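Succinylglutamate desuccinylase (Chromobacterium violaceum, PDB 1YW4) probably hydrolyses N-succinyl-L-glutamate to succinate and L-glutamate with the help of one zinc ion per subunit, the last step of arginine degradation by the AST pathway. Local coordinates at residues 279-284 / 309-314; 185-190 / 254-259; 62-67 / 224-229; 160-165 / 189-194. All coordinates share one frame; numbering follows the deposited sequence.

Contact 1 (279-284 / 309-314)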
# COMPACT_ATOMS: atom_id res chain seq x y z
N VAL A 279 -20.13 -2.02 -16.12
CA VAL A 279 -18.68 -1.92 -15.94
C VAL A 279 -18.14 -3.15 -15.21
O VAL A 279 -18.69 -3.58 -14.20
CB VAL A 279 -18.29 -0.64 -15.15
CG1 VAL A 279 -18.93 -0.65 -13.77
CG2 VAL A 279 -16.77 -0.54 -15.04
N GLU A 280 -17.06 -3.73 -15.73
CA GLU A 280 -16.46 -4.92 -15.13
C GLU A 280 -15.70 -4.61 -13.84
O GLU A 280 -15.22 -3.49 -13.65
CB GLU A 280 -15.49 -5.59 -16.12
CG GLU A 280 -16.16 -6.27 -17.30
CD GLU A 280 -15.18 -6.92 -18.25
OE1 GLU A 280 -15.64 -7.61 -19.19
OE2 GLU A 280 -13.95 -6.75 -18.07
N ASN A 281 -15.61 -5.60 -12.96
CA ASN A 281 -14.89 -5.42 -11.71
C ASN A 281 -13.41 -5.28 -12.03
O ASN A 281 -12.91 -5.87 -13.00
CB ASN A 281 -15.08 -6.61 -10.77
CG ASN A 281 -16.44 -6.62 -10.10
OD1 ASN A 281 -16.86 -5.63 -9.50
ND2 ASN A 281 -17.14 -7.76 -10.20
N PHE A 282 -12.72 -4.51 -11.19
CA PHE A 282 -11.29 -4.25 -11.32
C PHE A 282 -10.96 -3.37 -12.52
O PHE A 282 -9.83 -3.34 -12.99
CB PHE A 282 -10.51 -5.57 -11.40
CG PHE A 282 -10.52 -6.36 -10.12
CD1 PHE A 282 -9.83 -5.89 -9.00
CD2 PHE A 282 -11.22 -7.55 -10.03
CE1 PHE A 282 -9.85 -6.62 -7.80
CE2 PHE A 282 -11.24 -8.28 -8.84
CZ PHE A 282 -10.56 -7.82 -7.72
N THR A 283 -11.96 -2.65 -13.01
CA THR A 283 -11.73 -1.75 -14.14
C THR A 283 -10.80 -0.64 -13.67
O THR A 283 -11.07 0.02 -12.67
CB THR A 283 -13.04 -1.11 -14.64
OG1 THR A 283 -13.85 -2.12 -15.27
CG2 THR A 283 -12.75 -0.01 -15.64
N LEU A 284 -9.71 -0.44 -14.41
CA LEU A 284 -8.71 0.58 -14.09
C LEU A 284 -9.24 2.00 -14.24
O LEU A 284 -9.88 2.34 -15.25
CB LEU A 284 -7.48 0.41 -15.00
CG LEU A 284 -6.27 1.33 -14.76
CD1 LEU A 284 -5.42 0.75 -13.63
CD2 LEU A 284 -5.43 1.44 -16.04
N LEU A 309 -14.38 -1.70 -7.89
CA LEU A 309 -14.75 -3.07 -7.56
C LEU A 309 -16.15 -3.10 -6.94
O LEU A 309 -16.47 -2.26 -6.10
CB LEU A 309 -13.72 -3.66 -6.59
CG LEU A 309 -13.91 -5.13 -6.20
CD1 LEU A 309 -13.89 -6.01 -7.44
CD2 LEU A 309 -12.80 -5.55 -5.24
N PHE A 310 -16.96 -4.04 -7.39
CA PHE A 310 -18.33 -4.21 -6.90
C PHE A 310 -19.18 -2.94 -6.94
O PHE A 310 -19.81 -2.57 -5.95
CB PHE A 310 -18.29 -4.77 -5.48
CG PHE A 310 -17.54 -6.06 -5.36
CD1 PHE A 310 -16.76 -6.32 -4.24
CD2 PHE A 310 -17.61 -7.01 -6.37
CE1 PHE A 310 -16.04 -7.51 -4.13
CE2 PHE A 310 -16.91 -8.21 -6.27
CZ PHE A 310 -16.12 -8.46 -5.15
N PRO A 311 -19.22 -2.25 -8.09
CA PRO A 311 -20.02 -1.02 -8.19
C PRO A 311 -21.53 -1.30 -8.07
O PRO A 311 -22.03 -2.26 -8.66
CB PRO A 311 -19.65 -0.49 -9.57
CG PRO A 311 -19.45 -1.76 -10.35
CD PRO A 311 -18.62 -2.60 -9.39
N ASN A 312 -22.23 -0.47 -7.32
CA ASN A 312 -23.67 -0.64 -7.14
C ASN A 312 -24.32 0.71 -6.82
O ASN A 312 -24.63 1.00 -5.67
CB ASN A 312 -23.97 -1.63 -6.01
CG ASN A 312 -25.41 -2.12 -6.01
OD1 ASN A 312 -26.34 -1.36 -6.30
ND2 ASN A 312 -25.60 -3.39 -5.67
N PRO A 313 -24.52 1.55 -7.85
CA PRO A 313 -25.12 2.87 -7.69
C PRO A 313 -26.62 2.85 -7.40
O PRO A 313 -27.23 3.90 -7.18
CB PRO A 313 -24.80 3.54 -9.02
CG PRO A 313 -24.90 2.41 -9.98
CD PRO A 313 -24.16 1.30 -9.26
N ALA A 314 -27.21 1.66 -7.41
CA ALA A 314 -28.64 1.51 -7.16
C ALA A 314 -29.02 1.71 -5.70
O ALA A 314 -30.10 2.21 -5.39
CB ALA A 314 -29.11 0.13 -7.62
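A single hydrogen bond ties the two segments: the backbone N of Phe-310 donates to Asn-281 OD1 at 2.6 Å, with an N-H...O angle of 151°. The donor stands 27° off the plane of the amide. Asn-281 is buried, and with CG anti to its own carbonyl carbon the amide reaches the start of the loop that follows strand 307-309. The same OD1 lies 3.5 Å from CD2 of the Phe-310 ring, whose plane is turned 79° from the amide, and also close to CD of Pro-311. Backbone bonds from Asn-281 to Gly-154 and Val-156 fix the residue that carries this amide.

Both segments belong to the AstE/AspA barrel-sandwich hybrid domain, and the Phe-310 side chain lies about 6 Å from that of Glu-214, the predicted active-site residue. Here a type II turn from Glu-280 to Thr-283 leads into a G1 beta bulge, in which Phe-282 and Thr-283 both face Ile-308. The positive phi of Phe-282 belongs to this bulged turn, and Thr-283 OG1 closes it on Glu-280 O at 2.5 Å.

Apolar contacts lie beside the amide. Leu-309 sends CD1 over one face of the Phe-282 ring, a CH-pi contact 3.8 Å from the centroid of that ring and nearly along its normal, while its CD2 approaches the CE1-CZ side. CD1 also touches CB of Asn-281 at 3.6 Å, so one methyl meets both the asparagine and the phenylalanine. Farther along, Val-279 CG1 meets Pro-311 CG at 3.6 Å, the two side chains crossing at a slant. Phe-157 and Phe-160 add edge-to-face ring contacts to Phe-282.

Contact 2 (185-190 / 254-259)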
# COMPACT_ATOMS: atom_id res chain seq x y z
N ILE A 185 -6.44 -18.41 -10.90
CA ILE A 185 -6.67 -17.12 -10.26
C ILE A 185 -5.70 -16.12 -10.89
O ILE A 185 -4.51 -16.38 -10.99
CB ILE A 185 -6.40 -17.19 -8.74
CG1 ILE A 185 -7.24 -18.31 -8.12
CG2 ILE A 185 -6.74 -15.86 -8.09
CD1 ILE A 185 -8.74 -18.16 -8.36
N GLU A 186 -6.23 -14.97 -11.30
CA GLU A 186 -5.43 -13.94 -11.95
C GLU A 186 -5.20 -12.72 -11.08
O GLU A 186 -4.47 -11.81 -11.46
CB GLU A 186 -6.10 -13.52 -13.26
CG GLU A 186 -6.53 -14.68 -14.14
CD GLU A 186 -7.30 -14.24 -15.37
OE1 GLU A 186 -7.88 -15.11 -16.06
OE2 GLU A 186 -7.33 -13.03 -15.66
N ALA A 187 -5.82 -12.70 -9.90
CA ALA A 187 -5.69 -11.58 -8.98
C ALA A 187 -6.24 -11.92 -7.61
O ALA A 187 -7.13 -12.77 -7.48
CB ALA A 187 -6.41 -10.35 -9.54
N VAL A 188 -5.72 -11.26 -6.58
CA VAL A 188 -6.17 -11.50 -5.21
C VAL A 188 -6.46 -10.20 -4.48
O VAL A 188 -5.65 -9.27 -4.50
CB VAL A 188 -5.12 -12.29 -4.40
CG1 VAL A 188 -5.68 -12.62 -3.02
CG2 VAL A 188 -4.73 -13.56 -5.13
N LEU A 189 -7.64 -10.12 -3.87
CA LEU A 189 -8.02 -8.94 -3.09
C LEU A 189 -7.77 -9.31 -1.63
O LEU A 189 -8.28 -10.33 -1.15
CB LEU A 189 -9.50 -8.61 -3.30
CG LEU A 189 -10.07 -7.51 -2.40
CD1 LEU A 189 -9.47 -6.16 -2.77
CD2 LEU A 189 -11.59 -7.46 -2.54
N LEU A 190 -6.98 -8.50 -0.93
CA LEU A 190 -6.68 -8.75 0.47
C LEU A 190 -7.57 -7.85 1.32
O LEU A 190 -7.48 -6.62 1.24
CB LEU A 190 -5.21 -8.42 0.76
CG LEU A 190 -4.17 -8.83 -0.30
CD1 LEU A 190 -2.83 -8.16 0.03
CD2 LEU A 190 -4.02 -10.34 -0.35
N LYS A 254 3.50 -11.88 -11.14
CA LYS A 254 2.48 -12.32 -12.08
C LYS A 254 1.09 -12.31 -11.44
O LYS A 254 0.08 -12.31 -12.14
CB LYS A 254 2.81 -13.72 -12.59
CG LYS A 254 1.79 -14.27 -13.58
CD LYS A 254 2.19 -15.65 -14.07
CE LYS A 254 1.22 -16.14 -15.13
NZ LYS A 254 1.17 -15.21 -16.29
N LEU A 255 1.04 -12.29 -10.12
CA LEU A 255 -0.23 -12.29 -9.40
C LEU A 255 -0.46 -10.95 -8.71
O LEU A 255 -0.01 -10.74 -7.59
CB LEU A 255 -0.26 -13.41 -8.36
CG LEU A 255 -1.57 -13.64 -7.60
CD1 LEU A 255 -2.66 -14.10 -8.55
CD2 LEU A 255 -1.35 -14.69 -6.52
N PRO A 256 -1.15 -10.03 -9.38
CA PRO A 256 -1.40 -8.72 -8.77
C PRO A 256 -2.33 -8.80 -7.55
O PRO A 256 -3.34 -9.50 -7.56
CB PRO A 256 -2.00 -7.90 -9.92
CG PRO A 256 -2.65 -8.94 -10.79
CD PRO A 256 -1.67 -10.09 -10.76
N LEU A 257 -1.96 -8.08 -6.49
CA LEU A 257 -2.74 -8.05 -5.27
C LEU A 257 -3.34 -6.65 -5.10
O LEU A 257 -2.75 -5.66 -5.55
CB LEU A 257 -1.86 -8.37 -4.06
CG LEU A 257 -1.00 -9.64 -4.13
CD1 LEU A 257 -0.08 -9.66 -2.91
CD2 LEU A 257 -1.86 -10.89 -4.16
N PHE A 258 -4.49 -6.58 -4.44
CA PHE A 258 -5.15 -5.30 -4.21
C PHE A 258 -5.78 -5.22 -2.83
O PHE A 258 -6.01 -6.23 -2.17
CB PHE A 258 -6.25 -5.08 -5.27
CG PHE A 258 -5.75 -5.09 -6.69
CD1 PHE A 258 -5.61 -6.30 -7.39
CD2 PHE A 258 -5.42 -3.91 -7.34
CE1 PHE A 258 -5.14 -6.32 -8.71
CE2 PHE A 258 -4.95 -3.91 -8.66
CZ PHE A 258 -4.81 -5.12 -9.34
N ARG A 259 -6.06 -4.00 -2.39
CA ARG A 259 -6.70 -3.77 -1.11
C ARG A 259 -7.62 -2.57 -1.31
O ARG A 259 -7.40 -1.76 -2.21
CB ARG A 259 -5.67 -3.48 -0.01
CG ARG A 259 -4.97 -2.15 -0.17
CD ARG A 259 -3.94 -1.93 0.93
NE ARG A 259 -3.39 -0.58 0.87
CZ ARG A 259 -2.35 -0.16 1.59
NH1 ARG A 259 -1.75 -0.99 2.44
NH2 ARG A 259 -1.92 1.09 1.48
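Strands 187-190 and 257-259 run parallel, their axes 4.6 Å apart and 28° askew, pairing Val-188 with Leu-257 and Leu-189 with Phe-258. Three backbone bonds join them: Val-188 N to Pro-256 O (3.1 Å), Phe-258 N to Val-188 O (2.9 Å) and Leu-190 N to Phe-258 O (2.8 Å), the last almost straight at 176°.

On the face of Val-188 and Leu-257, the Leu-257 methyl CD2 presses on Val-188 CB at 3.6 Å. Val-188 CG2 meets Leu-255 CD2 at 3.8 Å, and the other methyl of Leu-255, CD1, lies against the backbone N of Ala-187. On the opposite face, Leu-189, with CG anti to the backbone N (chi1 172°), brings CD1 over the carbonyl of Phe-258, while Ala-187 CB comes to the edge of the Phe-258 ring.

The pairing joins the catalytic domain to the barrel-sandwich hybrid domain. Arg-259 at its end forms salt bridges with Glu-326 of its own chain and with Glu-326 of the second subunit. Leu-177 of helix 174-181 packs on Val-188 and Leu-255, and strands 160-163 and 320-328 flank the pair on either side.

Contact 3 (62-67 / 224-229); sequences PIEVVD and NDLSRF
Glu-64 and Asn-224 join helix 61-75 to the loop ahead of helix 230-241, within the AspA/AstE catalytic domain, whose fold is akin to that of the zinc carboxypeptidases. Asn-224 ND2 donates to Glu-64 OE1 at 2.9 Å with an N-H...O angle of 151°. The acceptor lies close to the asparagine amide plane, but the amide nitrogen approaches OE1 from above the carboxylate, 77° out of its plane; the two flat groups are turned 81° against each other. The glutamate chain is extended beyond CG, which carries its carboxylate from the helix to the loop. A water molecule accepts from Asn-224 N at 2.9 Å; its 2.4 Å approach to Glu-64 OE1 is too short to trust.

Beside this polar pair, Leu-226 lays its methyl CD2 3.7 Å from Glu-64 OE1 and 3.9 Å from Val-65 CG2, the leucine and valine running past one another head to tail. Val-65 CG2 also reaches CB of Phe-229 at 4.2 Å. Phe-229 sits at the N-cap position of helix 230-241, so the valine packs where that helix begins.

Farther out, Pro-62 and Phe-229, both buried, pack on Thr-150 of strand 143-151. Asn-224 ND2 has a second partner in Thr-60 OG1, just before the helix and next to the zinc ligand Glu-59. The Asn-224 side chain is about 8 Å from that of Glu-59, which places this junction near the metal site. The second carboxylate oxygen of Glu-64 is held from the loop as well, Gly-222 N donating to OE2.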
# COMPACT_ATOMS: atom_id res chain seq x y z
N PRO A 62 -19.63 -23.79 -9.86
CA PRO A 62 -18.86 -24.50 -8.84
C PRO A 62 -19.60 -25.71 -8.27
O PRO A 62 -18.98 -26.72 -7.90
CB PRO A 62 -18.60 -23.43 -7.78
CG PRO A 62 -18.59 -22.15 -8.58
CD PRO A 62 -19.78 -22.36 -9.51
N ILE A 63 -20.92 -25.61 -8.18
CA ILE A 63 -21.76 -26.70 -7.66
C ILE A 63 -21.61 -27.96 -8.52
O ILE A 63 -21.40 -29.06 -7.99
CB ILE A 63 -23.25 -26.28 -7.63
CG1 ILE A 63 -23.44 -25.02 -6.77
CG2 ILE A 63 -24.10 -27.41 -7.08
CD1 ILE A 63 -24.88 -24.48 -6.77
N GLU A 64 -21.70 -27.81 -9.84
CA GLU A 64 -21.56 -28.95 -10.75
C GLU A 64 -20.15 -29.54 -10.69
O GLU A 64 -19.99 -30.75 -10.75
CB GLU A 64 -21.87 -28.53 -12.20
CG GLU A 64 -23.23 -27.86 -12.39
CD GLU A 64 -23.55 -27.53 -13.85
OE1 GLU A 64 -22.68 -26.96 -14.54
OE2 GLU A 64 -24.68 -27.81 -14.30
N VAL A 65 -19.14 -28.68 -10.56
CA VAL A 65 -17.75 -29.14 -10.49
C VAL A 65 -17.52 -29.96 -9.21
O VAL A 65 -16.85 -30.99 -9.23
CB VAL A 65 -16.75 -27.97 -10.52
CG1 VAL A 65 -15.33 -28.48 -10.23
CG2 VAL A 65 -16.79 -27.30 -11.88
N VAL A 66 -18.07 -29.49 -8.10
CA VAL A 66 -17.92 -30.21 -6.85
C VAL A 66 -18.67 -31.53 -6.94
O VAL A 66 -18.11 -32.59 -6.65
CB VAL A 66 -18.48 -29.40 -5.65
CG1 VAL A 66 -18.54 -30.28 -4.40
CG2 VAL A 66 -17.60 -28.19 -5.39
N ASP A 67 -19.92 -31.48 -7.36
CA ASP A 67 -20.73 -32.68 -7.47
C ASP A 67 -20.08 -33.73 -8.38
O ASP A 67 -20.14 -34.93 -8.09
CB ASP A 67 -22.13 -32.33 -7.98
CG ASP A 67 -23.11 -33.48 -7.81
OD1 ASP A 67 -23.23 -34.01 -6.68
OD2 ASP A 67 -23.76 -33.84 -8.81
N ASN A 224 -23.44 -24.18 -17.87
CA ASN A 224 -22.07 -23.86 -17.48
C ASN A 224 -21.08 -24.58 -18.37
O ASN A 224 -21.15 -25.80 -18.55
CB ASN A 224 -21.81 -24.27 -16.02
CG ASN A 224 -22.66 -23.50 -15.03
OD1 ASN A 224 -22.56 -22.28 -14.93
ND2 ASN A 224 -23.50 -24.21 -14.29
N ASP A 225 -20.13 -23.83 -18.93
CA ASP A 225 -19.10 -24.41 -19.78
C ASP A 225 -18.03 -24.94 -18.81
O ASP A 225 -17.07 -24.24 -18.50
CB ASP A 225 -18.52 -23.32 -20.69
CG ASP A 225 -17.73 -23.90 -21.85
OD1 ASP A 225 -16.72 -24.59 -21.61
OD2 ASP A 225 -18.12 -23.65 -23.02
N LEU A 226 -18.22 -26.17 -18.33
CA LEU A 226 -17.28 -26.75 -17.37
C LEU A 226 -15.83 -26.74 -17.85
O LEU A 226 -14.92 -27.04 -17.08
CB LEU A 226 -17.70 -28.19 -17.02
CG LEU A 226 -19.04 -28.31 -16.29
CD1 LEU A 226 -19.29 -29.76 -15.87
CD2 LEU A 226 -19.04 -27.40 -15.07
N SER A 227 -15.63 -26.37 -19.11
CA SER A 227 -14.28 -26.30 -19.67
C SER A 227 -13.60 -25.04 -19.14
O SER A 227 -12.39 -25.03 -18.91
CB SER A 227 -14.35 -26.25 -21.20
OG SER A 227 -13.06 -26.28 -21.77
N ARG A 228 -14.39 -23.99 -18.96
CA ARG A 228 -13.87 -22.73 -18.45
C ARG A 228 -13.47 -22.85 -16.98
O ARG A 228 -12.96 -21.90 -16.39
CB ARG A 228 -14.91 -21.62 -18.60
CG ARG A 228 -15.26 -21.26 -20.04
CD ARG A 228 -14.04 -20.84 -20.83
NE ARG A 228 -13.17 -19.96 -20.04
CZ ARG A 228 -13.51 -18.74 -19.63
NH1 ARG A 228 -14.70 -18.23 -19.94
NH2 ARG A 228 -12.66 -18.03 -18.90
N PHE A 229 -13.72 -24.02 -16.38
CA PHE A 229 -13.39 -24.25 -14.98
C PHE A 229 -12.41 -25.42 -14.82
O PHE A 229 -12.32 -26.02 -13.74
CB PHE A 229 -14.66 -24.53 -14.17
CG PHE A 229 -15.67 -23.42 -14.24
CD1 PHE A 229 -16.53 -23.31 -15.32
CD2 PHE A 229 -15.72 -22.45 -13.24
CE1 PHE A 229 -17.43 -22.24 -15.42
CE2 PHE A 229 -16.61 -21.37 -13.33
CZ PHE A 229 -17.46 -21.27 -14.42
O HOH W 1 -23.55 -26.93 -16.82

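Contact 4 (160-165 / 189-194); sequences FAIYPF and LLHTQP
Two neighbouring parallel strands of the catalytic domain, 160-163 and 187-190, pair here and run on together into their following loops. Leu-189 N donates to Ala-161 O at 2.8 Å, Tyr-163 N to Leu-189 O at 2.6 Å, and His-191 N to Tyr-163 O at 2.7 Å, carrying the bonding just past the end of strand 187-190.

Ile-162 and Leu-189 share one face and lie side by side, Ile-162 CD1 touching Leu-189 CD2 at 3.7 Å. The branch methyl of the isoleucine, CG2, is anti to its backbone N and passes over one face of the His-191 ring, a CH-pi contact 3.7 Å from that ring's centroid and 16° off the normal. Ile-162 lies about 5 Å, side chain to side chain, from Glu-214, the predicted active-site residue. On the other face Tyr-163 CB meets Leu-190 CD2, while the tyrosine hydroxyl is hydrogen-bonded to the backbone N of Lys-173.

Beyond the strands, Phe-165 extends across the 192-194 backbone with CG anti to its N (chi1 179°). The carbonyl oxygen of Thr-192 lies over the centre of its ring, Gln-193 N lies over the same ring nearer the rim, and Pro-194 CD packs against CD1 of Phe-165 at 3.4 Å. A water links the loops, accepting from Phe-165 N at 3.0 Å and donating to Gln-193 O.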
# COMPACT_ATOMS: atom_id res chain seq x y z
N PHE A 160 -10.66 -14.59 -9.80
CA PHE A 160 -9.89 -13.97 -8.74
C PHE A 160 -10.30 -14.46 -7.36
O PHE A 160 -11.34 -15.09 -7.20
CB PHE A 160 -9.97 -12.43 -8.84
CG PHE A 160 -11.32 -11.85 -8.52
CD1 PHE A 160 -11.64 -11.48 -7.22
CD2 PHE A 160 -12.28 -11.67 -9.52
CE1 PHE A 160 -12.89 -10.94 -6.91
CE2 PHE A 160 -13.53 -11.13 -9.23
CZ PHE A 160 -13.84 -10.77 -7.92
N ALA A 161 -9.44 -14.20 -6.38
CA ALA A 161 -9.71 -14.64 -5.03
C ALA A 161 -9.76 -13.47 -4.06
O ALA A 161 -9.19 -12.41 -4.31
CB ALA A 161 -8.65 -15.63 -4.58
N ILE A 162 -10.46 -13.68 -2.96
CA ILE A 162 -10.58 -12.69 -1.90
C ILE A 162 -9.92 -13.31 -0.69
O ILE A 162 -10.30 -14.40 -0.25
CB ILE A 162 -12.05 -12.40 -1.54
CG1 ILE A 162 -12.87 -12.10 -2.80
CG2 ILE A 162 -12.11 -11.26 -0.54
CD1 ILE A 162 -12.38 -10.92 -3.61
N TYR A 163 -8.91 -12.63 -0.15
CA TYR A 163 -8.18 -13.11 1.02
C TYR A 163 -8.73 -12.40 2.24
O TYR A 163 -8.60 -11.18 2.38
CB TYR A 163 -6.68 -12.81 0.86
CG TYR A 163 -5.74 -13.78 1.55
CD1 TYR A 163 -4.56 -14.19 0.92
CD2 TYR A 163 -6.00 -14.28 2.83
CE1 TYR A 163 -3.66 -15.06 1.54
CE2 TYR A 163 -5.11 -15.15 3.47
CZ TYR A 163 -3.95 -15.54 2.82
OH TYR A 163 -3.06 -16.40 3.42
N PRO A 164 -9.38 -13.14 3.15
CA PRO A 164 -9.96 -12.57 4.36
C PRO A 164 -8.98 -11.77 5.21
O PRO A 164 -7.77 -11.99 5.17
CB PRO A 164 -10.51 -13.80 5.10
CG PRO A 164 -9.61 -14.90 4.63
CD PRO A 164 -9.50 -14.61 3.16
N PHE A 165 -9.53 -10.83 5.98
CA PHE A 165 -8.72 -10.00 6.86
C PHE A 165 -8.00 -10.89 7.89
O PHE A 165 -8.64 -11.65 8.61
CB PHE A 165 -9.60 -8.98 7.59
CG PHE A 165 -8.84 -8.10 8.55
CD1 PHE A 165 -9.44 -7.68 9.74
CD2 PHE A 165 -7.54 -7.69 8.27
CE1 PHE A 165 -8.74 -6.86 10.64
CE2 PHE A 165 -6.83 -6.88 9.16
CZ PHE A 165 -7.44 -6.46 10.35
N LEU A 189 -7.64 -10.12 -3.87
CA LEU A 189 -8.02 -8.94 -3.09
C LEU A 189 -7.77 -9.31 -1.63
O LEU A 189 -8.28 -10.33 -1.15
CB LEU A 189 -9.50 -8.61 -3.30
CG LEU A 189 -10.07 -7.51 -2.40
CD1 LEU A 189 -9.47 -6.16 -2.77
CD2 LEU A 189 -11.59 -7.46 -2.54
N LEU A 190 -6.98 -8.50 -0.93
CA LEU A 190 -6.68 -8.75 0.47
C LEU A 190 -7.57 -7.85 1.32
O LEU A 190 -7.48 -6.62 1.24
CB LEU A 190 -5.21 -8.42 0.76
CG LEU A 190 -4.17 -8.83 -0.30
CD1 LEU A 190 -2.83 -8.16 0.03
CD2 LEU A 190 -4.02 -10.34 -0.35
N HIS A 191 -8.44 -8.46 2.12
CA HIS A 191 -9.35 -7.70 2.98
C HIS A 191 -8.58 -7.06 4.13
O HIS A 191 -7.74 -7.69 4.76
CB HIS A 191 -10.44 -8.62 3.54
CG HIS A 191 -11.68 -8.66 2.71
ND1 HIS A 191 -12.71 -9.54 2.95
CD2 HIS A 191 -12.07 -7.91 1.65
CE1 HIS A 191 -13.69 -9.33 2.08
NE2 HIS A 191 -13.32 -8.34 1.28
N THR A 192 -8.87 -5.78 4.39
CA THR A 192 -8.19 -5.05 5.45
C THR A 192 -9.06 -4.86 6.68
O THR A 192 -8.66 -4.22 7.65
CB THR A 192 -7.71 -3.68 4.95
OG1 THR A 192 -8.78 -3.01 4.28
CG2 THR A 192 -6.54 -3.84 3.99
N GLN A 193 -10.26 -5.43 6.64
CA GLN A 193 -11.19 -5.34 7.76
C GLN A 193 -12.03 -6.61 7.81
O GLN A 193 -12.23 -7.29 6.80
CB GLN A 193 -12.11 -4.12 7.61
CG GLN A 193 -11.41 -2.77 7.72
CD GLN A 193 -10.96 -2.20 6.39
OE1 GLN A 193 -10.29 -1.17 6.33
NE2 GLN A 193 -11.35 -2.87 5.30
N PRO A 194 -12.54 -6.96 9.01
CA PRO A 194 -13.37 -8.16 9.16
C PRO A 194 -14.62 -8.09 8.29
O PRO A 194 -15.15 -7.01 8.05
CB PRO A 194 -13.71 -8.16 10.65
CG PRO A 194 -13.72 -6.69 10.99
CD PRO A 194 -12.48 -6.20 10.27
O HOH W 2 -6.16 -9.95 4.18
O HOH W 3 -12.49 -10.28 6.09

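Overall arrangement
Contacts 2 and 4 share strand 187-190, whose two edges bond to 257-265 and 160-163; their centres are 10 Å apart. Contact 1 joins this block through side chains: Leu-309 CD2 meets Leu-189 CD2 at 3.5 Å, and Phe-282 CE2 meets Phe-160 CG at 3.6 Å, so the hybrid domain packs on the catalytic domain. Contact 3 stands apart, its centre 23 to 25 Å from those of the others. The zinc ion, bound by His-56, Glu-59 and His-149, is near contacts 1, 4 and 3: it lies about 8 Å from the Phe-310 side chain, 9 Å from that of Ile-162 and 11 Å from that of Phe-229.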